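Local coordinates for protein CsuE (Acinetobacter baumannii, PDB 6FJY), which forms the tip adhesion subunit of archaic chaperone-usher Csu pili, probably attaching the pilus during biofilm formation, and is captured here with its chaperone CsuC, at residues Gly23-Gln28 / Tyr107-Ala112; Gln54-Phe59 / Gln122-Leu127; Thr64-Asn69 / Gln114-Gly119; Pro118-Ala123 / Ser172-Val177. One frame throughout, in Å; residues are numbered along the deposited sequence.

Interaction 1: residues Gly23-Gln28 / Tyr107-Ala112; sequences GENSSQ and YIRLPA
An antiparallel strand pairing, interrupted by a beta bulge, joins Glu24-Gln28 to Tyr107-Leu110. Strand 24-31, which follows helix 16-21, runs here beside strand 103-110. Glu24 and Leu110 form one hydrogen-bonded pair: Glu24 N gives to Leu110 O at 3.0 Å, and Leu110 N gives to Glu24 O at 2.7 Å. Ser27 and Ile108 form the next, with Ser27 N on Ile108 O at 3.1 Å and Ile108 N on Ser27 O at 3.0 Å. Between these pairs the first strand spends one residue more than its partner. Ser26, in the bulge, has positive phi (56°), and its side chain starts away from strand 103-110.

The bulge lies in an Ig-like beta sandwich, the fold of this pilus subunit. Glu24, Ser27, Ile108 and Leu110 start their side chains on the same face. Ile108 and Leu110 continue inward to Leu173 and Ile175, and Leu110 also reaches Leu19 of the helix.

Tyr107 and Gln28 lie on the other face, as a non-hydrogen-bonded pair. Their side chains run side by side in the same direction, with the amide and ring planes 68° apart. Gln28 CB comes to 3.7 Å from Tyr107 CE1. Ser26 OG approaches the same ring, 3.6 Å from Tyr107 CD1. The Ser26 hydroxyl gets there with OG trans to the backbone N (chi1 174°).

At the far end Gly23 leaves the helix with positive phi. Having no side chain, it brings its CA to 3.5 Å from Ala112 CA, where the second strand has already ended.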
# COMPACT_ATOMS: atom_id res chain seq x y z
N GLY D 23 -3.32 -3.49 -14.84
CA GLY D 23 -4.34 -2.46 -14.73
C GLY D 23 -5.15 -2.66 -13.47
O GLY D 23 -4.63 -3.06 -12.42
N GLU D 24 -6.44 -2.37 -13.58
CA GLU D 24 -7.37 -2.63 -12.49
C GLU D 24 -8.76 -2.60 -13.09
O GLU D 24 -9.12 -1.62 -13.76
CB GLU D 24 -7.23 -1.59 -11.38
CG GLU D 24 -8.33 -1.64 -10.35
CD GLU D 24 -7.90 -2.30 -9.07
OE1 GLU D 24 -7.13 -3.29 -9.12
OE2 GLU D 24 -8.32 -1.83 -7.99
N ASN D 25 -9.52 -3.66 -12.90
CA ASN D 25 -10.85 -3.79 -13.45
C ASN D 25 -11.84 -3.99 -12.30
O ASN D 25 -11.51 -4.62 -11.30
CB ASN D 25 -10.93 -4.96 -14.46
CG ASN D 25 -9.97 -4.78 -15.64
OD1 ASN D 25 -9.68 -3.66 -16.06
ND2 ASN D 25 -9.49 -5.89 -16.19
N SER D 26 -13.03 -3.42 -12.46
CA SER D 26 -14.14 -3.64 -11.53
C SER D 26 -13.74 -3.26 -10.09
O SER D 26 -13.61 -4.10 -9.21
CB SER D 26 -14.63 -5.09 -11.61
OG SER D 26 -15.61 -5.37 -10.63
N SER D 27 -13.56 -1.95 -9.89
CA SER D 27 -13.45 -1.40 -8.54
C SER D 27 -14.79 -0.75 -8.20
O SER D 27 -15.12 0.32 -8.72
CB SER D 27 -12.30 -0.41 -8.43
OG SER D 27 -11.06 -1.07 -8.26
N GLN D 28 -15.54 -1.41 -7.34
CA GLN D 28 -16.91 -1.03 -7.04
C GLN D 28 -16.95 0.22 -6.17
O GLN D 28 -16.27 0.29 -5.14
CB GLN D 28 -17.62 -2.18 -6.35
CG GLN D 28 -18.92 -1.85 -5.68
CD GLN D 28 -19.64 -3.10 -5.23
OE1 GLN D 28 -19.24 -4.22 -5.56
NE2 GLN D 28 -20.71 -2.92 -4.46
N TYR D 107 -18.68 1.12 -11.28
CA TYR D 107 -17.36 0.51 -11.29
C TYR D 107 -16.38 1.42 -12.00
O TYR D 107 -16.71 2.02 -13.03
CB TYR D 107 -17.40 -0.89 -11.95
CG TYR D 107 -18.34 -1.86 -11.26
CD1 TYR D 107 -17.91 -2.66 -10.21
CD2 TYR D 107 -19.68 -1.95 -11.64
CE1 TYR D 107 -18.78 -3.54 -9.58
CE2 TYR D 107 -20.56 -2.83 -11.01
CZ TYR D 107 -20.10 -3.62 -9.98
OH TYR D 107 -20.97 -4.48 -9.35
N ILE D 108 -15.18 1.52 -11.44
CA ILE D 108 -14.06 2.18 -12.10
C ILE D 108 -13.18 1.11 -12.74
O ILE D 108 -12.80 0.12 -12.11
CB ILE D 108 -13.25 3.03 -11.10
CG1 ILE D 108 -14.12 4.13 -10.50
CG2 ILE D 108 -12.06 3.64 -11.80
CD1 ILE D 108 -13.36 5.09 -9.63
N ARG D 109 -12.85 1.33 -14.00
CA ARG D 109 -11.93 0.49 -14.76
C ARG D 109 -10.71 1.33 -15.11
O ARG D 109 -10.82 2.31 -15.85
CB ARG D 109 -12.61 -0.05 -16.03
CG ARG D 109 -11.75 -1.04 -16.81
CD ARG D 109 -12.48 -1.60 -18.03
NE ARG D 109 -13.61 -2.46 -17.66
CZ ARG D 109 -14.52 -2.91 -18.52
NH1 ARG D 109 -14.44 -2.58 -19.81
NH2 ARG D 109 -15.51 -3.68 -18.10
N LEU D 110 -9.55 0.94 -14.58
CA LEU D 110 -8.29 1.51 -15.01
C LEU D 110 -7.68 0.62 -16.08
O LEU D 110 -7.31 -0.53 -15.78
CB LEU D 110 -7.34 1.64 -13.83
CG LEU D 110 -7.82 2.65 -12.79
CD1 LEU D 110 -6.86 2.72 -11.62
CD2 LEU D 110 -7.95 4.00 -13.44
N PRO D 111 -7.59 1.07 -17.33
CA PRO D 111 -6.93 0.27 -18.36
C PRO D 111 -5.49 -0.05 -18.02
O PRO D 111 -4.75 0.80 -17.50
CB PRO D 111 -7.02 1.15 -19.61
CG PRO D 111 -8.22 2.00 -19.37
CD PRO D 111 -8.28 2.24 -17.89
N ALA D 112 -5.07 -1.28 -18.33
CA ALA D 112 -3.69 -1.69 -18.13
C ALA D 112 -2.76 -0.91 -19.05
O ALA D 112 -3.18 -0.30 -20.04
CB ALA D 112 -3.53 -3.20 -18.39

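Interaction 2: residues Gln54-Phe59 / Gln122-Leu127; sequences QMSNSF and QADSPL
The Phe59 ring carries the methyl group of Ala123 over one face. Ala123 CB lies 3.6 Å from the ring centroid, 17° off the normal, a CH-pi contact shifted toward the rim on the CE2 side. Asn57 O lies in the ring plane at an edge. The ring reaches Ala123 because its CG points back beside the backbone N (chi1 -66°). The CA of Phe59 also makes a C-H...O contact with Gln122 O at 3.3 Å.

The second flat group is the carboxylate of Asp124. Ser58 OG donates to Asp124 OD2 at 2.7 Å, from the syn side but out of the carboxylate plane. Asp124 OD1 is held in turn by Thr60, so both oxygens are tied to strand 58-61.

Ser58 O is gripped twice. It takes Asp124 N at 2.9 Å and Ser56 OG at 3.2 Å. Beyond it Ser56 CB packs on Ser125 CB at 3.9 Å. Gln54 crosses Pro126, with Gln54 OE1 resting 3.4 Å from Pro126 CG, and Gln54 O receives a C-H...O contact from Leu127 CA.

Phe59 and Ala123 form an antiparallel non-hydrogen-bonded pair. Residues 55-57 connect strands 47-54 and 58-61, which both pair with the long, broken strand 119-136. The contact thus lies at the irregular junction of strands 47-54 and 58-61 on strand 119-136, within the Ig-like beta sandwich of this subunit.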
# COMPACT_ATOMS: atom_id res chain seq x y z
N GLN D 54 -22.41 15.41 -14.99
CA GLN D 54 -20.98 15.66 -15.01
C GLN D 54 -20.23 14.35 -14.84
O GLN D 54 -20.60 13.50 -14.01
CB GLN D 54 -20.57 16.63 -13.90
CG GLN D 54 -20.95 18.07 -14.18
CD GLN D 54 -20.20 19.06 -13.31
OE1 GLN D 54 -19.93 18.80 -12.14
NE2 GLN D 54 -19.85 20.21 -13.89
N MET D 55 -19.18 14.18 -15.63
CA MET D 55 -18.36 12.98 -15.58
C MET D 55 -16.96 13.35 -16.05
O MET D 55 -16.76 14.38 -16.71
CB MET D 55 -18.95 11.87 -16.45
CG MET D 55 -18.51 10.46 -16.10
SD MET D 55 -18.98 9.31 -17.40
CE MET D 55 -18.33 10.18 -18.80
N SER D 56 -16.00 12.50 -15.71
CA SER D 56 -14.64 12.65 -16.21
C SER D 56 -13.95 11.31 -16.11
O SER D 56 -13.95 10.69 -15.04
CB SER D 56 -13.86 13.72 -15.43
OG SER D 56 -12.61 14.00 -16.05
N ASN D 57 -13.39 10.84 -17.22
CA ASN D 57 -12.54 9.66 -17.23
C ASN D 57 -11.09 10.00 -16.90
O ASN D 57 -10.26 9.09 -16.86
CB ASN D 57 -12.62 8.97 -18.59
CG ASN D 57 -14.01 8.45 -18.91
OD1 ASN D 57 -14.48 7.46 -18.33
ND2 ASN D 57 -14.69 9.10 -19.85
N SER D 58 -10.79 11.26 -16.63
CA SER D 58 -9.43 11.73 -16.37
C SER D 58 -9.29 12.08 -14.90
O SER D 58 -10.07 12.88 -14.37
CB SER D 58 -9.09 12.93 -17.25
OG SER D 58 -7.82 13.46 -16.91
N PHE D 59 -8.29 11.49 -14.24
CA PHE D 59 -7.95 11.78 -12.86
C PHE D 59 -6.55 12.38 -12.82
O PHE D 59 -5.64 11.88 -13.48
CB PHE D 59 -7.97 10.50 -12.00
CG PHE D 59 -9.34 9.89 -11.85
CD1 PHE D 59 -10.05 9.45 -12.95
CD2 PHE D 59 -9.89 9.72 -10.59
CE1 PHE D 59 -11.30 8.89 -12.81
CE2 PHE D 59 -11.14 9.15 -10.44
CZ PHE D 59 -11.84 8.73 -11.55
N GLN D 122 -7.10 12.85 -8.53
CA GLN D 122 -8.47 13.31 -8.35
C GLN D 122 -9.14 13.46 -9.70
O GLN D 122 -8.58 14.08 -10.61
CB GLN D 122 -8.49 14.65 -7.60
CG GLN D 122 -9.87 15.07 -7.14
CD GLN D 122 -10.40 14.16 -6.04
OE1 GLN D 122 -11.60 13.89 -5.97
NE2 GLN D 122 -9.51 13.70 -5.17
N ALA D 123 -10.34 12.90 -9.83
CA ALA D 123 -11.10 13.07 -11.06
C ALA D 123 -11.29 14.56 -11.34
O ALA D 123 -11.41 15.37 -10.43
CB ALA D 123 -12.45 12.36 -10.97
N ASP D 124 -11.28 14.91 -12.62
CA ASP D 124 -11.25 16.32 -13.00
C ASP D 124 -12.62 16.97 -12.85
O ASP D 124 -12.72 18.18 -12.65
CB ASP D 124 -10.72 16.46 -14.42
CG ASP D 124 -9.27 16.07 -14.53
OD1 ASP D 124 -8.55 16.22 -13.52
OD2 ASP D 124 -8.84 15.59 -15.60
N SER D 125 -13.68 16.17 -12.95
CA SER D 125 -15.04 16.60 -12.72
C SER D 125 -15.74 15.58 -11.82
O SER D 125 -15.49 14.37 -11.94
CB SER D 125 -15.83 16.75 -14.02
OG SER D 125 -17.12 17.27 -13.77
N PRO D 126 -16.60 16.04 -10.93
CA PRO D 126 -17.34 15.10 -10.07
C PRO D 126 -18.37 14.32 -10.87
O PRO D 126 -18.73 14.66 -12.00
CB PRO D 126 -17.99 16.02 -9.03
CG PRO D 126 -18.07 17.35 -9.71
CD PRO D 126 -16.87 17.45 -10.59
N LEU D 127 -18.83 13.24 -10.26
CA LEU D 127 -19.88 12.40 -10.82
C LEU D 127 -21.24 12.96 -10.41
O LEU D 127 -21.61 12.89 -9.23
CB LEU D 127 -19.71 10.97 -10.36
CG LEU D 127 -19.93 9.82 -11.34
CD1 LEU D 127 -20.30 8.55 -10.55
CD2 LEU D 127 -20.98 10.16 -12.37

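Interaction 3: residues Thr64-Asn69 / Gln114-Gly119; sequences TGEKLN and QSVSPG
Gln114 NE2 donates to Asn69 O at 2.7 Å, and the bond is nearly straight (171°). The same amide accepts in return: Asn69 N gives to Gln114 OE1 at 3.0 Å, in the carbonyl plane and on a lone pair. Asn69 O lies almost in the amide plane of Gln114. The side chain therefore binds the backbone of Asn69 much as a neighbouring strand would. Pro111 O is a second acceptor for NE2, and these bonds together fix the rotation of the amide.

The middle of the contact is mostly apolar: Leu68 CD2 lies 3.9 Å from Val116 CG1, and also meets Gln114 OE1 at 3.5 Å. The side chains of Glu66 and Val116 pass antiparallel to one another, with Glu66 CB 3.5 Å from Val116 CG2.

At the other end Glu66, stretched out beyond CG, presents its carboxylate to Ser117. Ser117 N makes a weak bond to Glu66 OE1 at 3.4 Å. The modelled approach of Ser117 OG to Glu66 OE2 is doubtfully short. Thr64 OG1 donates to the anti lone pair of Glu66 OE2 and accepts from Glu66 N at 3.0 Å, closing an ST turn.

Strand 67-73 runs between strands 58-61 and 103-110. The loop 114-118, which leads from strand 103-110 to strand 119-136, lies against its start, and Leu68 and Val116 both reach Tyr121 and Val177.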
# COMPACT_ATOMS: atom_id res chain seq x y z
N THR D 64 2.22 16.43 -9.83
CA THR D 64 3.02 16.16 -11.01
C THR D 64 2.33 16.57 -12.30
O THR D 64 2.99 16.69 -13.34
CB THR D 64 3.35 14.67 -11.08
OG1 THR D 64 2.14 13.92 -11.22
CG2 THR D 64 4.06 14.25 -9.81
N GLY D 65 1.02 16.80 -12.27
CA GLY D 65 0.28 16.95 -13.50
C GLY D 65 0.07 15.67 -14.26
O GLY D 65 -0.54 15.69 -15.33
N GLU D 66 0.56 14.54 -13.74
CA GLU D 66 0.28 13.26 -14.36
C GLU D 66 -1.20 12.94 -14.23
O GLU D 66 -1.86 13.31 -13.25
CB GLU D 66 1.11 12.15 -13.71
CG GLU D 66 2.61 12.29 -13.92
CD GLU D 66 3.41 11.29 -13.10
OE1 GLU D 66 3.85 10.27 -13.67
OE2 GLU D 66 3.59 11.53 -11.89
N LYS D 67 -1.73 12.25 -15.24
CA LYS D 67 -3.16 12.00 -15.34
C LYS D 67 -3.40 10.53 -15.65
O LYS D 67 -2.85 10.00 -16.61
CB LYS D 67 -3.81 12.87 -16.42
CG LYS D 67 -3.58 14.37 -16.26
CD LYS D 67 -4.46 15.18 -17.21
CE LYS D 67 -4.22 16.68 -17.04
NZ LYS D 67 -5.47 17.50 -17.27
N LEU D 68 -4.21 9.89 -14.82
CA LEU D 68 -4.68 8.55 -15.12
C LEU D 68 -5.97 8.64 -15.93
O LEU D 68 -6.71 9.63 -15.85
CB LEU D 68 -4.94 7.76 -13.84
CG LEU D 68 -3.75 7.18 -13.08
CD1 LEU D 68 -4.23 6.68 -11.74
CD2 LEU D 68 -3.10 6.06 -13.88
N ASN D 69 -6.25 7.58 -16.69
CA ASN D 69 -7.47 7.49 -17.48
C ASN D 69 -8.25 6.28 -17.01
O ASN D 69 -7.74 5.16 -17.04
CB ASN D 69 -7.15 7.42 -18.97
CG ASN D 69 -6.57 8.72 -19.49
OD1 ASN D 69 -5.50 8.74 -20.10
ND2 ASN D 69 -7.27 9.83 -19.22
N GLN D 114 -0.77 1.63 -17.95
CA GLN D 114 -0.63 3.01 -17.47
C GLN D 114 0.42 3.04 -16.37
O GLN D 114 0.24 2.43 -15.31
CB GLN D 114 -1.97 3.54 -16.96
CG GLN D 114 -3.11 3.51 -17.96
CD GLN D 114 -4.28 4.39 -17.54
OE1 GLN D 114 -4.10 5.55 -17.18
NE2 GLN D 114 -5.49 3.83 -17.57
N SER D 115 1.51 3.76 -16.62
CA SER D 115 2.63 3.86 -15.70
C SER D 115 2.67 5.28 -15.16
O SER D 115 2.90 6.23 -15.92
CB SER D 115 3.95 3.50 -16.39
OG SER D 115 5.04 3.60 -15.50
N VAL D 116 2.45 5.43 -13.85
CA VAL D 116 2.31 6.74 -13.22
C VAL D 116 2.91 6.69 -11.82
O VAL D 116 3.04 5.63 -11.21
CB VAL D 116 0.83 7.19 -13.18
CG1 VAL D 116 0.16 6.80 -11.85
CG2 VAL D 116 0.72 8.67 -13.43
N SER D 117 3.29 7.87 -11.32
CA SER D 117 3.94 7.96 -10.02
C SER D 117 2.94 7.78 -8.89
O SER D 117 1.75 8.05 -9.06
CB SER D 117 4.65 9.30 -9.87
OG SER D 117 3.72 10.37 -9.90
N PRO D 118 3.39 7.29 -7.73
CA PRO D 118 2.48 7.20 -6.58
C PRO D 118 2.03 8.59 -6.14
O PRO D 118 2.76 9.57 -6.25
CB PRO D 118 3.33 6.52 -5.50
CG PRO D 118 4.45 5.88 -6.23
CD PRO D 118 4.71 6.73 -7.43
N GLY D 119 0.81 8.64 -5.64
CA GLY D 119 0.20 9.89 -5.24
C GLY D 119 -1.30 9.78 -5.34
O GLY D 119 -1.84 8.73 -5.71

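Interaction 4: residues Pro118-Ala123 / Ser172-Val177; sequences PGVYQA and SLSITV
Backbone bonds come first: Gly119 faces Val177 and Tyr121 faces Ile175 as antiparallel hydrogen-bonded pairs, each with two N-H...O bonds. Gly119 N to Val177 O is 2.9 Å and Ile175 N to Tyr121 O is also 2.9 Å. The bond from Tyr121 N to Ile175 O is short, 2.8 Å, but bent to 133°. Ala123 N extends the ladder to Leu173 O at 3.1 Å.

Apolar contacts lie on the face of Tyr121, Ile175 and Val177. Val177 CG2 sits 3.6 Å from Tyr121 CD1, approaching the ring obliquely. Leu68 and Phe59 of other strands pack on this face.

Polar atoms meet the same ring at its rim: Gly119 O lies in its plane, and the hydroxyl is hydrogen-bonded to Ser117 O of the preceding loop. More polar groups gather on the opposite face of the sheet. Ser174 OG, swung trans to the amide nitrogen of its residue (chi1 -174°), meets Val120 CG2 at 3.4 Å, and Gln122 lies beside it.

The two faces thus differ in chemistry. One, rich in large apolar groups, belongs to the sandwich core; the other carries serine, threonine and glutamine, with Val120 as an apolar spot that packs on Ile229 of the CsuC chain.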
# COMPACT_ATOMS: atom_id res chain seq x y z
N PRO D 118 3.39 7.29 -7.73
CA PRO D 118 2.48 7.20 -6.58
C PRO D 118 2.03 8.59 -6.14
O PRO D 118 2.76 9.57 -6.25
CB PRO D 118 3.33 6.52 -5.50
CG PRO D 118 4.45 5.88 -6.23
CD PRO D 118 4.71 6.73 -7.43
N GLY D 119 0.81 8.64 -5.64
CA GLY D 119 0.20 9.89 -5.24
C GLY D 119 -1.30 9.78 -5.34
O GLY D 119 -1.84 8.73 -5.71
N VAL D 120 -1.97 10.88 -5.02
CA VAL D 120 -3.42 10.93 -5.13
C VAL D 120 -3.79 11.50 -6.49
O VAL D 120 -3.12 12.40 -7.02
CB VAL D 120 -4.04 11.75 -3.99
CG1 VAL D 120 -3.61 13.21 -4.08
CG2 VAL D 120 -5.54 11.62 -4.02
N TYR D 121 -4.84 10.94 -7.08
CA TYR D 121 -5.26 11.27 -8.43
C TYR D 121 -6.75 11.57 -8.41
O TYR D 121 -7.57 10.65 -8.26
CB TYR D 121 -4.91 10.13 -9.40
CG TYR D 121 -3.43 10.05 -9.70
CD1 TYR D 121 -2.53 9.58 -8.76
CD2 TYR D 121 -2.93 10.44 -10.93
CE1 TYR D 121 -1.17 9.51 -9.02
CE2 TYR D 121 -1.58 10.37 -11.21
CZ TYR D 121 -0.70 9.90 -10.25
OH TYR D 121 0.65 9.83 -10.53
N GLN D 122 -7.10 12.85 -8.53
CA GLN D 122 -8.47 13.31 -8.35
C GLN D 122 -9.14 13.46 -9.70
O GLN D 122 -8.58 14.08 -10.61
CB GLN D 122 -8.49 14.65 -7.60
CG GLN D 122 -9.87 15.07 -7.14
CD GLN D 122 -10.40 14.16 -6.04
OE1 GLN D 122 -11.60 13.89 -5.97
NE2 GLN D 122 -9.51 13.70 -5.17
N ALA D 123 -10.34 12.90 -9.83
CA ALA D 123 -11.10 13.07 -11.06
C ALA D 123 -11.29 14.56 -11.34
O ALA D 123 -11.41 15.37 -10.43
CB ALA D 123 -12.45 12.36 -10.97
N SER D 172 -17.49 12.71 -5.40
CA SER D 172 -16.12 12.87 -5.87
C SER D 172 -15.44 11.51 -5.94
O SER D 172 -15.55 10.71 -5.00
CB SER D 172 -15.34 13.80 -4.95
OG SER D 172 -13.96 13.80 -5.31
N LEU D 173 -14.75 11.26 -7.03
CA LEU D 173 -14.02 10.02 -7.24
C LEU D 173 -12.53 10.31 -7.16
O LEU D 173 -12.04 11.30 -7.72
CB LEU D 173 -14.37 9.39 -8.59
CG LEU D 173 -15.65 8.57 -8.77
CD1 LEU D 173 -16.87 9.25 -8.17
CD2 LEU D 173 -15.87 8.30 -10.25
N SER D 174 -11.81 9.44 -6.46
CA SER D 174 -10.37 9.59 -6.27
C SER D 174 -9.70 8.23 -6.38
O SER D 174 -10.29 7.20 -6.05
CB SER D 174 -10.04 10.24 -4.92
OG SER D 174 -8.66 10.51 -4.82
N ILE D 175 -8.46 8.24 -6.87
CA ILE D 175 -7.65 7.05 -7.04
C ILE D 175 -6.29 7.31 -6.42
O ILE D 175 -5.62 8.29 -6.78
CB ILE D 175 -7.49 6.67 -8.53
CG1 ILE D 175 -8.84 6.35 -9.15
CG2 ILE D 175 -6.51 5.50 -8.70
CD1 ILE D 175 -8.78 6.18 -10.67
N THR D 176 -5.88 6.45 -5.49
CA THR D 176 -4.60 6.59 -4.81
C THR D 176 -3.66 5.50 -5.32
O THR D 176 -3.87 4.31 -5.06
CB THR D 176 -4.78 6.50 -3.29
OG1 THR D 176 -5.62 7.56 -2.84
CG2 THR D 176 -3.43 6.60 -2.61
N VAL D 177 -2.63 5.91 -6.03
CA VAL D 177 -1.59 5.03 -6.53
C VAL D 177 -0.53 4.89 -5.45
O VAL D 177 -0.00 5.90 -4.95
CB VAL D 177 -0.98 5.60 -7.82
CG1 VAL D 177 -0.02 4.62 -8.44
CG2 VAL D 177 -2.09 5.99 -8.80

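In the fold
From the N terminus, residues 23-28 come first and wait for 107-112, closing interaction 1 over a loop of 78 residues. Interactions 2 and 3 open inside that loop and close beyond it, so both cross interaction 1. Interaction 3 lies wholly within the loop of interaction 2: 64-69 meets 114-119 before 54-59 meets 122-127. Interaction 4 opens where these two end, sharing Pro118 and Gly119 with interaction 3 and Gln122 and Ala123 with interaction 2. It follows interaction 1 in series. Strand 119-136 thus joins strands 58-61 and 167-184. Strand 167-184 also pairs with strand 202-210, leading on to the second half of the chain.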